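Local coordinates for protein glutamate racemase (Francisella tularensis subsp. tularensis, PDB 3OUT) that belongs to the Asp/Glu/hydantoin racemase family, two-domain alpha/beta proteins, and holds D-glutamic acid in this model, at residues B[96-108]-B[205-218]. Residues are numbered along the deposited sequence; the frame is centred on the assembly and turned at random.
Sequences PVIDVITAGVSLV and IDPSLQASKMLYSL
I205 touches first: its CG2 lies 3.7 Å from L107 CD1, while its CG1 meets V108 CG1. D206 then caps the coming helix, its OD1 taking both N and OG of S208 on one face of the carboxylate. P207 sets its ring against helix 100-106; G104, without a side chain, probably helps the chains approach to 4.7 Å between its CA and that of P207. One turn on, Q210 has CG anti to its backbone N (chi1 178°); the bend at chi2 turns the amide toward S106, and NE2 donates to its OG at 2.9 Å, nearly in the amide plane. That hydroxyl gives its own proton to A103 O, which leaves OG as the acceptor for the amide. A211 CB packs 3.7 Å from A103 CB, and V100 CG1 also reaches it. M214, a selenomethionine, stretches over the same helix, SE 3.8 Å from A103 CA. I98 CG2 lies 3.6 Å from A211 O and meets M214 CB, while its CG1 rests on L215. L218 CD1 closes on P96 CB at 3.6 Å. Helix 208-218 crosses helix 100-106 steeply (106°) and runs nearly antiparallel to edge strand 97-99, beside strand 72-75; S208 and S212 touch helix 20-29, and V100, about 6 Å from the bound D-glutamic acid, touches pocket residue N78 of helix 78-92.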
loop_
_atom_site.group_PDB
_atom_site.type_symbol
_atom_site.label_atom_id
_atom_site.label_comp_id
_atom_site.label_asym_id
_atom_site.label_seq_id
_atom_site.Cartn_x
_atom_site.Cartn_y
_atom_site.Cartn_z
ATOM N N PRO B 96 -24.838 -0.603 -9.028
ATOM C CA PRO B 96 -25.223 -1.775 -8.273
ATOM C C PRO B 96 -24.066 -2.727 -8.011
ATOM O O PRO B 96 -23.209 -2.897 -8.865
ATOM C CB PRO B 96 -26.252 -2.460 -9.164
ATOM C CG PRO B 96 -25.967 -2.031 -10.509
ATOM C CD PRO B 96 -25.423 -0.606 -10.374
ATOM N N VAL B 97 -24.115 -3.358 -6.840
ATOM C CA VAL B 97 -23.124 -4.319 -6.393
ATOM C C VAL B 97 -23.815 -5.633 -6.071
ATOM O O VAL B 97 -24.723 -5.685 -5.210
ATOM C CB VAL B 97 -22.385 -3.799 -5.132
ATOM C CG1 VAL B 97 -21.375 -4.817 -4.652
ATOM C CG2 VAL B 97 -21.737 -2.445 -5.408
ATOM N N ILE B 98 -23.384 -6.692 -6.750
ATOM C CA ILE B 98 -23.834 -8.047 -6.523
ATOM C C ILE B 98 -22.700 -8.743 -5.786
ATOM O O ILE B 98 -21.548 -8.477 -6.072
ATOM C CB ILE B 98 -24.055 -8.771 -7.876
ATOM C CG1 ILE B 98 -25.183 -8.130 -8.719
ATOM C CG2 ILE B 98 -24.275 -10.258 -7.681
ATOM C CD1 ILE B 98 -26.497 -8.173 -8.062
ATOM N N ASP B 99 -22.992 -9.636 -4.858
ATOM C CA ASP B 99 -21.905 -10.325 -4.093
ATOM C C ASP B 99 -22.155 -11.817 -3.986
ATOM O O ASP B 99 -23.305 -12.273 -4.006
ATOM C CB ASP B 99 -21.697 -9.726 -2.712
ATOM C CG ASP B 99 -22.785 -10.078 -1.764
ATOM O OD1 ASP B 99 -23.868 -9.438 -1.822
ATOM O OD2 ASP B 99 -22.596 -11.041 -1.003
ATOM N N VAL B 100 -21.079 -12.588 -3.876
ATOM C CA VAL B 100 -21.182 -14.052 -3.891
ATOM C C VAL B 100 -21.828 -14.641 -2.644
ATOM O O VAL B 100 -22.388 -15.728 -2.727
ATOM C CB VAL B 100 -19.825 -14.764 -4.126
ATOM C CG1 VAL B 100 -19.412 -14.653 -5.578
ATOM C CG2 VAL B 100 -18.649 -14.236 -3.173
ATOM N N ILE B 101 -21.780 -13.967 -1.489
ATOM C CA ILE B 101 -22.439 -14.491 -0.306
ATOM C C ILE B 101 -23.952 -14.409 -0.482
ATOM O O ILE B 101 -24.654 -15.373 -0.170
ATOM C CB ILE B 101 -21.951 -13.820 0.989
ATOM C CG1 ILE B 101 -20.468 -14.142 1.210
ATOM C CG2 ILE B 101 -22.793 -14.253 2.201
ATOM C CD1 ILE B 101 -19.899 -13.607 2.506
ATOM N N THR B 102 -24.446 -13.284 -1.003
ATOM C CA THR B 102 -25.893 -13.199 -1.344
ATOM C C THR B 102 -26.309 -14.331 -2.266
ATOM O O THR B 102 -27.379 -14.936 -2.085
ATOM C CB THR B 102 -26.226 -11.809 -1.955
ATOM O OG1 THR B 102 -25.891 -10.795 -0.996
ATOM C CG2 THR B 102 -27.693 -11.701 -2.352
ATOM N N ALA B 103 -25.489 -14.627 -3.247
ATOM C CA ALA B 103 -25.735 -15.751 -4.157
ATOM C C ALA B 103 -25.786 -17.089 -3.425
ATOM O O ALA B 103 -26.701 -17.889 -3.626
ATOM C CB ALA B 103 -24.668 -15.783 -5.265
ATOM N N GLY B 104 -24.791 -17.355 -2.572
ATOM C CA GLY B 104 -24.791 -18.599 -1.798
ATOM C C GLY B 104 -26.025 -18.758 -0.930
ATOM O O GLY B 104 -26.595 -19.854 -0.846
ATOM N N VAL B 105 -26.391 -17.684 -0.249
ATOM C CA VAL B 105 -27.522 -17.725 0.681
ATOM C C VAL B 105 -28.772 -18.099 -0.101
ATOM O O VAL B 105 -29.604 -18.906 0.365
ATOM C CB VAL B 105 -27.689 -16.379 1.391
ATOM C CG1 VAL B 105 -29.050 -16.317 2.180
ATOM C CG2 VAL B 105 -26.490 -16.172 2.317
ATOM N N SER B 106 -28.901 -17.511 -1.300
ATOM C CA SER B 106 -30.082 -17.748 -2.138
ATOM C C SER B 106 -30.235 -19.243 -2.520
ATOM O O SER B 106 -31.319 -19.689 -2.876
ATOM C CB SER B 106 -30.063 -16.853 -3.388
ATOM O OG SER B 106 -29.218 -17.369 -4.405
ATOM N N LEU B 107 -29.159 -19.996 -2.467
ATOM C CA LEU B 107 -29.188 -21.411 -2.824
ATOM C C LEU B 107 -29.453 -22.378 -1.688
ATOM O O LEU B 107 -29.603 -23.576 -1.956
ATOM C CB LEU B 107 -27.860 -21.764 -3.538
ATOM C CG LEU B 107 -27.613 -21.045 -4.879
ATOM C CD1 LEU B 107 -26.174 -21.279 -5.354
ATOM C CD2 LEU B 107 -28.542 -21.534 -5.967
ATOM N N VAL B 108 -29.570 -21.910 -0.444
ATOM C CA VAL B 108 -29.707 -22.768 0.734
ATOM C C VAL B 108 -30.840 -22.351 1.675
ATOM O O VAL B 108 -31.022 -22.984 2.725
ATOM C CB VAL B 108 -28.401 -22.860 1.547
ATOM C CG1 VAL B 108 -27.249 -23.377 0.677
ATOM C CG2 VAL B 108 -28.022 -21.506 2.195
ATOM N N ILE B 205 -22.465 -26.643 -2.715
ATOM C CA ILE B 205 -23.008 -25.437 -3.284
ATOM C C ILE B 205 -21.866 -24.507 -3.709
ATOM O O ILE B 205 -21.068 -24.067 -2.878
ATOM C CB ILE B 205 -23.887 -24.680 -2.260
ATOM C CG1 ILE B 205 -25.018 -25.551 -1.712
ATOM C CG2 ILE B 205 -24.405 -23.318 -2.820
ATOM C CD1 ILE B 205 -25.965 -26.012 -2.730
ATOM N N ASP B 206 -21.821 -24.193 -5.004
ATOM C CA ASP B 206 -20.814 -23.276 -5.539
ATOM C C ASP B 206 -21.576 -22.064 -6.028
ATOM O O ASP B 206 -22.250 -22.160 -7.048
ATOM C CB ASP B 206 -20.066 -23.940 -6.699
ATOM C CG ASP B 206 -19.137 -22.988 -7.437
ATOM O OD1 ASP B 206 -19.076 -21.790 -7.063
ATOM O OD2 ASP B 206 -18.387 -23.479 -8.345
ATOM N N PRO B 207 -21.442 -20.928 -5.345
ATOM C CA PRO B 207 -22.296 -19.785 -5.653
ATOM C C PRO B 207 -21.844 -18.911 -6.820
ATOM O O PRO B 207 -22.523 -17.948 -7.130
ATOM C CB PRO B 207 -22.237 -18.991 -4.370
ATOM C CG PRO B 207 -20.894 -19.203 -3.875
ATOM C CD PRO B 207 -20.631 -20.671 -4.144
ATOM N N SER B 208 -20.703 -19.186 -7.453
ATOM C CA SER B 208 -20.226 -18.274 -8.524
ATOM C C SER B 208 -21.149 -18.062 -9.693
ATOM O O SER B 208 -21.337 -16.927 -10.133
ATOM C CB SER B 208 -18.847 -18.678 -9.048
ATOM O OG SER B 208 -18.832 -20.018 -9.448
ATOM N N LEU B 209 -21.704 -19.136 -10.254
ATOM C CA LEU B 209 -22.587 -18.969 -11.401
ATOM C C LEU B 209 -23.875 -18.236 -11.014
ATOM O O LEU B 209 -24.338 -17.387 -11.756
ATOM C CB LEU B 209 -22.902 -20.318 -12.063
ATOM C CG LEU B 209 -23.747 -20.226 -13.334
ATOM C CD1 LEU B 209 -23.111 -19.378 -14.468
ATOM C CD2 LEU B 209 -24.039 -21.685 -13.773
ATOM N N GLN B 210 -24.426 -18.573 -9.856
ATOM C CA GLN B 210 -25.624 -17.892 -9.326
ATOM C C GLN B 210 -25.373 -16.394 -9.219
ATOM O O GLN B 210 -26.229 -15.591 -9.631
ATOM C CB GLN B 210 -26.017 -18.470 -7.986
ATOM C CG GLN B 210 -27.227 -17.809 -7.290
ATOM C CD GLN B 210 -28.584 -18.041 -7.986
ATOM O OE1 GLN B 210 -28.665 -18.490 -9.120
ATOM N NE2 GLN B 210 -29.656 -17.733 -7.278
ATOM N N ALA B 211 -24.201 -16.006 -8.699
ATOM C CA ALA B 211 -23.861 -14.577 -8.636
ATOM C C ALA B 211 -23.850 -13.939 -10.020
ATOM O O ALA B 211 -24.387 -12.842 -10.245
ATOM C CB ALA B 211 -22.456 -14.360 -7.880
ATOM N N SER B 212 -23.248 -14.635 -10.984
ATOM C CA SER B 212 -23.253 -14.137 -12.361
ATOM C C SER B 212 -24.669 -13.993 -12.927
ATOM O O SER B 212 -24.976 -13.007 -13.582
ATOM C CB SER B 212 -22.391 -15.033 -13.235
ATOM O OG SER B 212 -21.075 -15.126 -12.695
ATOM N N LYS B 213 -25.520 -14.982 -12.665
ATOM C CA LYS B 213 -26.942 -14.907 -13.072
ATOM C C LYS B 213 -27.699 -13.756 -12.444
ATOM O O LYS B 213 -28.540 -13.154 -13.115
ATOM C CB LYS B 213 -27.634 -16.223 -12.787
ATOM C CG LYS B 213 -27.069 -17.318 -13.658
ATOM C CD LYS B 213 -27.919 -18.537 -13.702
ATOM C CE LYS B 213 -28.153 -19.173 -12.397
ATOM N NZ LYS B 213 -29.026 -20.395 -12.579
HETATM N N MSE B 214 -27.392 -13.448 -11.181
HETATM C CA MSE B 214 -27.986 -12.295 -10.513
HETATM C C MSE B 214 -27.612 -11.010 -11.251
HETATM O O MSE B 214 -28.440 -10.118 -11.414
HETATM C CB MSE B 214 -27.615 -12.244 -9.013
HETATM C CG MSE B 214 -28.293 -13.328 -8.218
HETATM SE SE MSE B 214 -27.639 -13.269 -6.396
HETATM C CE MSE B 214 -29.257 -13.939 -5.505
ATOM N N LEU B 215 -26.352 -10.898 -11.668
ATOM C CA LEU B 215 -25.925 -9.743 -12.424
ATOM C C LEU B 215 -26.632 -9.705 -13.797
ATOM O O LEU B 215 -27.144 -8.682 -14.164
ATOM C CB LEU B 215 -24.409 -9.730 -12.589
ATOM C CG LEU B 215 -23.868 -8.557 -13.425
ATOM C CD1 LEU B 215 -24.402 -7.221 -12.928
ATOM C CD2 LEU B 215 -22.364 -8.550 -13.395
ATOM N N TYR B 216 -26.702 -10.832 -14.504
ATOM C CA TYR B 216 -27.465 -10.920 -15.752
ATOM C C TYR B 216 -28.911 -10.390 -15.558
ATOM O O TYR B 216 -29.383 -9.546 -16.333
ATOM C CB TYR B 216 -27.529 -12.349 -16.315
ATOM C CG TYR B 216 -28.475 -12.394 -17.483
ATOM C CD1 TYR B 216 -28.055 -12.062 -18.762
ATOM C CD2 TYR B 216 -29.809 -12.714 -17.294
ATOM C CE1 TYR B 216 -28.945 -12.036 -19.832
ATOM C CE2 TYR B 216 -30.713 -12.694 -18.356
ATOM C CZ TYR B 216 -30.269 -12.348 -19.619
ATOM O OH TYR B 216 -31.167 -12.330 -20.671
ATOM N N SER B 217 -29.605 -10.867 -14.520
ATOM C CA SER B 217 -31.013 -10.487 -14.360
ATOM C C SER B 217 -31.143 -8.997 -14.155
ATOM O O SER B 217 -32.036 -8.368 -14.724
ATOM C CB SER B 217 -31.652 -11.219 -13.194
ATOM O OG SER B 217 -31.713 -12.583 -13.495
ATOM N N LEU B 218 -30.229 -8.422 -13.366
ATOM C CA LEU B 218 -30.243 -7.005 -13.135
ATOM C C LEU B 218 -30.026 -6.231 -14.421
ATOM O O LEU B 218 -30.753 -5.288 -14.699
ATOM C CB LEU B 218 -29.198 -6.597 -12.097
ATOM C CG LEU B 218 -29.215 -5.147 -11.597
ATOM C CD1 LEU B 218 -28.571 -5.037 -10.196
ATOM C CD2 LEU B 218 -28.547 -4.202 -12.578
#